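LacI family transcription regulator (Bifidobacterium animalis subsp. lactis, PDB 4O5A) probably regulates transcription as a LacI-type repressor, binding operator DNA through a helix-turn-helix domain and sensing a small ligand through a periplasmic-binding-protein-like domain. Local coordinates at residues S66-D78 with I120-L134. Residues are numbered along the deposited sequence; the frame is centred on the assembly and turned at random. Where two conformers were deposited one is given.
Sequences SRTRRIGLVLGYD and ILEDWIATGNVDALL
Gly72 lies between Ala132 and Leu134 in the parallel sheet of a periplasmic-binding-protein-like subdomain, where strand 70-76 and strand 132-135 are neighbours and helix 116-127 covers one face. Three backbone bonds fix the register: Asp131 N to Arg70 O, Gly72 N to Ala132 O (2.8 Å) and Leu134 N to Gly72 O. Packing is tight beneath the glycine: Trp124 CZ3 comes to 3.4 Å from Gly72 CA, with Val130 CG1 also close to that carbon. Ile120 CG2 sits over the centre of one face of the indole, and Val74 CG2 touches both Ile120 CG2 (3.8 Å) and Trp124 CZ3. Farther along, one water bridges Val74 N and Leu134 O.

The opposite end, in partly exposed loops, is polar. Asp131 OD1 accepts Thr68 N nearly straight (171°) on its syn side and Thr68 OG1 (2.8 Å) from above the carboxylate plane; OD2 takes Arg69 N at 2.9 Å. Thr68 OG1, placed between its backbone N and carbonyl carbon (chi1 61°), also accepts Arg70 N, closing an ST turn. Replacing Asp131 by an alanine removes both oxygens and is likely to leave the Thr68 and Arg69 amides and the Thr68 hydroxyl without this acceptor, the loop less firmly tied to strand 132-135. Near the second subunit, whose own Arg70 packs against this one, the Arg70 guanidinium grips Asn129 side-on: NE (3.0 Å) and NH2 (3.1 Å) both converge on the backbone oxygen, Asn129 O.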
loop_
_atom_site.group_PDB
_atom_site.type_symbol
_atom_site.label_atom_id
_atom_site.label_comp_id
_atom_site.label_asym_id
_atom_site.label_seq_id
_atom_site.Cartn_x
_atom_site.Cartn_y
_atom_site.Cartn_z
ATOM N N SER A 66 6.593 -17.950 30.687
ATOM C CA SER A 66 5.454 -18.227 29.818
ATOM C C SER A 66 5.570 -17.424 28.521
ATOM O O SER A 66 6.331 -16.460 28.447
ATOM C CB SER A 66 4.147 -17.891 30.536
ATOM O OG SER A 66 3.042 -18.517 29.908
ATOM N N ARG A 67 4.827 -17.825 27.493
ATOM C CA ARG A 67 4.853 -17.104 26.225
ATOM C C ARG A 67 3.465 -16.611 25.844
ATOM O O ARG A 67 2.465 -17.303 26.051
ATOM C CB ARG A 67 5.434 -17.972 25.105
ATOM C CG ARG A 67 6.929 -18.218 25.237
ATOM C CD ARG A 67 7.360 -19.516 24.561
ATOM N NE ARG A 67 7.406 -19.401 23.109
ATOM C CZ ARG A 67 8.507 -19.562 22.380
ATOM N NH1 ARG A 67 9.666 -19.864 22.959
ATOM N NH2 ARG A 67 8.444 -19.434 21.069
ATOM N N THR A 68 3.411 -15.400 25.305
ATOM C CA THR A 68 2.148 -14.820 24.882
ATOM C C THR A 68 1.871 -15.225 23.450
ATOM O O THR A 68 0.727 -15.157 22.985
ATOM C CB THR A 68 2.165 -13.275 24.939
ATOM O OG1 THR A 68 3.176 -12.774 24.058
ATOM C CG2 THR A 68 2.425 -12.778 26.356
ATOM N N ARG A 69 2.930 -15.619 22.743
ATOM C CA ARG A 69 2.868 -15.904 21.310
ATOM C C ARG A 69 2.455 -14.690 20.489
ATOM O O ARG A 69 1.777 -14.824 19.470
ATOM C CB ARG A 69 1.977 -17.116 21.010
ATOM C CG ARG A 69 2.311 -18.322 21.881
ATOM C CD ARG A 69 1.746 -19.613 21.315
ATOM N NE ARG A 69 2.631 -20.150 20.285
ATOM C CZ ARG A 69 3.725 -20.871 20.533
ATOM N NH1 ARG A 69 4.474 -21.305 19.530
ATOM N NH2 ARG A 69 4.078 -21.156 21.783
ATOM N N ARG A 70 2.877 -13.510 20.938
ATOM C CA ARG A 70 2.602 -12.255 20.240
ATOM C C ARG A 70 3.887 -11.478 20.054
ATOM O O ARG A 70 4.771 -11.516 20.913
ATOM C CB ARG A 70 1.598 -11.393 21.029
ATOM C CG ARG A 70 0.215 -12.011 21.159
ATOM C CD ARG A 70 -0.779 -11.057 21.798
ATOM N NE ARG A 70 -0.574 -10.871 23.234
ATOM C CZ ARG A 70 -1.112 -11.642 24.175
ATOM N NH1 ARG A 70 -1.869 -12.674 23.833
ATOM N NH2 ARG A 70 -0.884 -11.394 25.462
ATOM N N ILE A 71 3.984 -10.795 18.917
ATOM C CA ILE A 71 5.074 -9.876 18.631
ATOM C C ILE A 71 4.431 -8.507 18.556
ATOM O O ILE A 71 3.430 -8.344 17.859
ATOM C CB ILE A 71 5.685 -10.147 17.238
ATOM C CG1 ILE A 71 6.149 -11.597 17.113
ATOM C CG2 ILE A 71 6.795 -9.143 16.927
ATOM C CD1 ILE A 71 7.251 -11.986 18.081
ATOM N N GLY A 72 4.986 -7.516 19.252
ATOM C CA GLY A 72 4.401 -6.182 19.206
ATOM C C GLY A 72 4.960 -5.280 18.119
ATOM O O GLY A 72 6.175 -5.255 17.871
ATOM N N LEU A 73 4.068 -4.532 17.469
ATOM C CA LEU A 73 4.442 -3.548 16.460
ATOM C C LEU A 73 3.589 -2.317 16.627
ATOM O O LEU A 73 2.359 -2.394 16.564
ATOM C CB LEU A 73 4.250 -4.121 15.046
ATOM C CG LEU A 73 4.455 -3.142 13.888
ATOM C CD1 LEU A 73 5.859 -2.558 13.922
ATOM C CD2 LEU A 73 4.211 -3.847 12.573
ATOM N N VAL A 74 4.224 -1.172 16.852
ATOM C CA VAL A 74 3.478 0.080 16.859
ATOM C C VAL A 74 3.659 0.781 15.523
ATOM O O VAL A 74 4.783 1.053 15.104
ATOM C CB VAL A 74 3.892 1.007 18.013
ATOM C CG1 VAL A 74 3.032 2.258 18.007
ATOM C CG2 VAL A 74 3.731 0.291 19.344
ATOM N N LEU A 75 2.548 1.041 14.842
ATOM C CA LEU A 75 2.586 1.768 13.573
ATOM C C LEU A 75 2.239 3.237 13.778
ATOM O O LEU A 75 1.598 3.600 14.768
ATOM C CB LEU A 75 1.615 1.149 12.569
ATOM C CG LEU A 75 1.905 -0.282 12.130
ATOM C CD1 LEU A 75 0.797 -0.792 11.218
ATOM C CD2 LEU A 75 3.241 -0.327 11.426
ATOM N N GLY A 76 2.649 4.088 12.843
ATOM C CA GLY A 76 2.307 5.496 12.932
ATOM C C GLY A 76 1.017 5.773 12.188
ATOM O O GLY A 76 0.797 5.217 11.112
ATOM N N TYR A 77 0.158 6.616 12.750
ATOM C CA TYR A 77 -1.107 6.943 12.099
ATOM C C TYR A 77 -0.861 7.677 10.782
ATOM O O TYR A 77 -0.100 8.649 10.738
ATOM C CB TYR A 77 -1.998 7.783 13.016
ATOM C CG TYR A 77 -3.326 8.159 12.393
ATOM C CD1 TYR A 77 -4.319 7.205 12.193
ATOM C CD2 TYR A 77 -3.589 9.464 12.007
ATOM C CE1 TYR A 77 -5.537 7.545 11.628
ATOM C CE2 TYR A 77 -4.802 9.812 11.437
ATOM C CZ TYR A 77 -5.771 8.847 11.252
ATOM O OH TYR A 77 -6.979 9.195 10.687
ATOM N N ASP A 78 -1.524 7.201 9.727
ATOM C CA ASP A 78 -1.295 7.639 8.347
ATOM C C ASP A 78 0.123 7.336 7.885
ATOM O O ASP A 78 0.522 6.174 7.824
ATOM C CB ASP A 78 -1.622 9.120 8.150
ATOM C CG ASP A 78 -3.094 9.364 7.955
ATOM O OD1 ASP A 78 -3.807 8.394 7.617
ATOM O OD2 ASP A 78 -3.536 10.519 8.131
ATOM N N ILE A 120 3.196 3.376 24.631
ATOM C CA ILE A 120 2.638 2.059 24.346
ATOM C C ILE A 120 3.663 0.960 24.624
ATOM O O ILE A 120 3.341 -0.069 25.224
ATOM C CB ILE A 120 2.139 1.971 22.892
ATOM C CG1 ILE A 120 0.965 2.935 22.685
ATOM C CG2 ILE A 120 1.742 0.540 22.543
ATOM C CD1 ILE A 120 0.603 3.176 21.228
ATOM N N LEU A 121 4.903 1.195 24.201
ATOM C CA LEU A 121 5.980 0.234 24.382
ATOM C C LEU A 121 6.245 0.010 25.865
ATOM O O LEU A 121 6.467 -1.118 26.299
ATOM C CB LEU A 121 7.249 0.735 23.696
ATOM C CG LEU A 121 7.225 0.793 22.170
ATOM C CD1 LEU A 121 8.554 1.309 21.629
ATOM C CD2 LEU A 121 6.885 -0.566 21.573
ATOM N N GLU A 122 6.211 1.088 26.642
ATOM C CA GLU A 122 6.432 0.984 28.077
ATOM C C GLU A 122 5.340 0.137 28.724
ATOM O O GLU A 122 5.600 -0.616 29.658
ATOM C CB GLU A 122 6.516 2.375 28.711
ATOM C CG GLU A 122 7.797 3.123 28.352
ATOM C CD GLU A 122 7.792 4.583 28.782
ATOM O OE1 GLU A 122 6.693 5.171 28.906
ATOM O OE2 GLU A 122 8.893 5.144 28.990
ATOM N N ASP A 123 4.120 0.246 28.206
ATOM C CA ASP A 123 3.002 -0.522 28.736
ATOM C C ASP A 123 3.199 -2.003 28.439
ATOM O O ASP A 123 3.000 -2.852 29.307
ATOM C CB ASP A 123 1.678 -0.018 28.147
ATOM C CG ASP A 123 0.501 -0.904 28.512
ATOM O OD1 ASP A 123 0.051 -0.850 29.678
ATOM O OD2 ASP A 123 0.023 -1.649 27.629
ATOM N N TRP A 124 3.605 -2.300 27.207
ATOM C CA TRP A 124 3.830 -3.671 26.778
ATOM C C TRP A 124 4.932 -4.315 27.602
ATOM O O TRP A 124 4.826 -5.471 27.998
ATOM C CB TRP A 124 4.185 -3.702 25.295
ATOM C CG TRP A 124 2.982 -3.658 24.410
ATOM C CD1 TRP A 124 1.674 -3.755 24.796
ATOM C CD2 TRP A 124 2.974 -3.510 22.985
ATOM N NE1 TRP A 124 0.849 -3.676 23.689
ATOM C CE2 TRP A 124 1.623 -3.531 22.569
ATOM C CE3 TRP A 124 3.974 -3.365 22.020
ATOM C CZ2 TRP A 124 1.255 -3.411 21.227
ATOM C CZ3 TRP A 124 3.604 -3.242 20.692
ATOM C CH2 TRP A 124 2.255 -3.264 20.308
ATOM N N ILE A 125 5.976 -3.545 27.875
ATOM C CA ILE A 125 7.102 -4.033 28.654
ATOM C C ILE A 125 6.689 -4.298 30.098
ATOM O O ILE A 125 7.043 -5.328 30.674
ATOM C CB ILE A 125 8.269 -3.030 28.623
ATOM C CG1 ILE A 125 8.858 -2.953 27.208
ATOM C CG2 ILE A 125 9.344 -3.420 29.620
ATOM C CD1 ILE A 125 9.878 -1.833 27.021
ATOM N N ALA A 126 5.938 -3.366 30.677
ATOM C CA ALA A 126 5.539 -3.465 32.084
ATOM C C ALA A 126 4.588 -4.629 32.334
ATOM O O ALA A 126 4.585 -5.217 33.412
ATOM C CB ALA A 126 4.908 -2.163 32.542
ATOM N N THR A 127 3.778 -4.958 31.334
ATOM C CA THR A 127 2.779 -6.007 31.480
ATOM C C THR A 127 3.233 -7.336 30.868
ATOM O O THR A 127 2.595 -8.366 31.080
ATOM C CB THR A 127 1.432 -5.582 30.860
ATOM O OG1 THR A 127 1.588 -5.403 29.449
ATOM C CG2 THR A 127 0.954 -4.281 31.478
ATOM N N GLY A 128 4.330 -7.312 30.113
ATOM C CA GLY A 128 4.797 -8.502 29.421
ATOM C C GLY A 128 3.775 -9.005 28.415
ATOM O O GLY A 128 3.603 -10.214 28.224
ATOM N N ASN A 129 3.106 -8.069 27.749
ATOM C CA ASN A 129 1.965 -8.409 26.910
ATOM C C ASN A 129 2.348 -8.973 25.549
ATOM O O ASN A 129 1.493 -9.480 24.817
ATOM C CB ASN A 129 1.048 -7.199 26.735
ATOM C CG ASN A 129 -0.342 -7.593 26.296
ATOM O OD1 ASN A 129 -0.942 -8.506 26.864
ATOM N ND2 ASN A 129 -0.854 -6.926 25.267
ATOM N N VAL A 130 3.631 -8.868 25.204
ATOM C CA VAL A 130 4.157 -9.471 23.970
ATOM C C VAL A 130 5.497 -10.129 24.282
ATOM O O VAL A 130 6.075 -9.886 25.347
ATOM C CB VAL A 130 4.325 -8.441 22.839
ATOM C CG1 VAL A 130 2.981 -7.837 22.440
ATOM C CG2 VAL A 130 5.300 -7.357 23.252
ATOM N N ASP A 131 5.976 -10.966 23.366
ATOM C CA ASP A 131 7.197 -11.730 23.595
ATOM C C ASP A 131 8.438 -11.018 23.053
ATOM O O ASP A 131 9.561 -11.311 23.473
ATOM C CB ASP A 131 7.079 -13.105 22.945
ATOM C CG ASP A 131 6.121 -14.022 23.685
ATOM O OD1 ASP A 131 5.707 -13.676 24.817
ATOM O OD2 ASP A 131 5.792 -15.098 23.131
ATOM N N ALA A 132 8.210 -10.089 22.133
ATOM C CA ALA A 132 9.270 -9.319 21.484
ATOM C C ALA A 132 8.668 -8.120 20.786
ATOM O O ALA A 132 7.483 -8.136 20.429
ATOM C CB ALA A 132 10.041 -10.187 20.483
ATOM N N LEU A 133 9.489 -7.092 20.578
ATOM C CA LEU A 133 9.053 -5.853 19.933
ATOM C C LEU A 133 9.831 -5.639 18.647
ATOM O O LEU A 133 11.033 -5.883 18.592
ATOM C CB LEU A 133 9.331 -4.660 20.845
ATOM C CG LEU A 133 8.718 -4.699 22.235
ATOM C CD1 LEU A 133 9.171 -3.508 23.039
ATOM C CD2 LEU A 133 7.221 -4.676 22.066
ATOM N N LEU A 134 9.142 -5.168 17.620
ATOM C CA LEU A 134 9.773 -4.854 16.355
ATOM C C LEU A 134 9.874 -3.334 16.270
ATOM O O LEU A 134 8.867 -2.637 16.431
ATOM C CB LEU A 134 8.904 -5.404 15.215
ATOM C CG LEU A 134 9.350 -5.123 13.786
ATOM C CD1 LEU A 134 10.719 -5.729 13.547
ATOM C CD2 LEU A 134 8.337 -5.686 12.806
HETATM O O HOH W 1 6.917 -1.282 17.610
#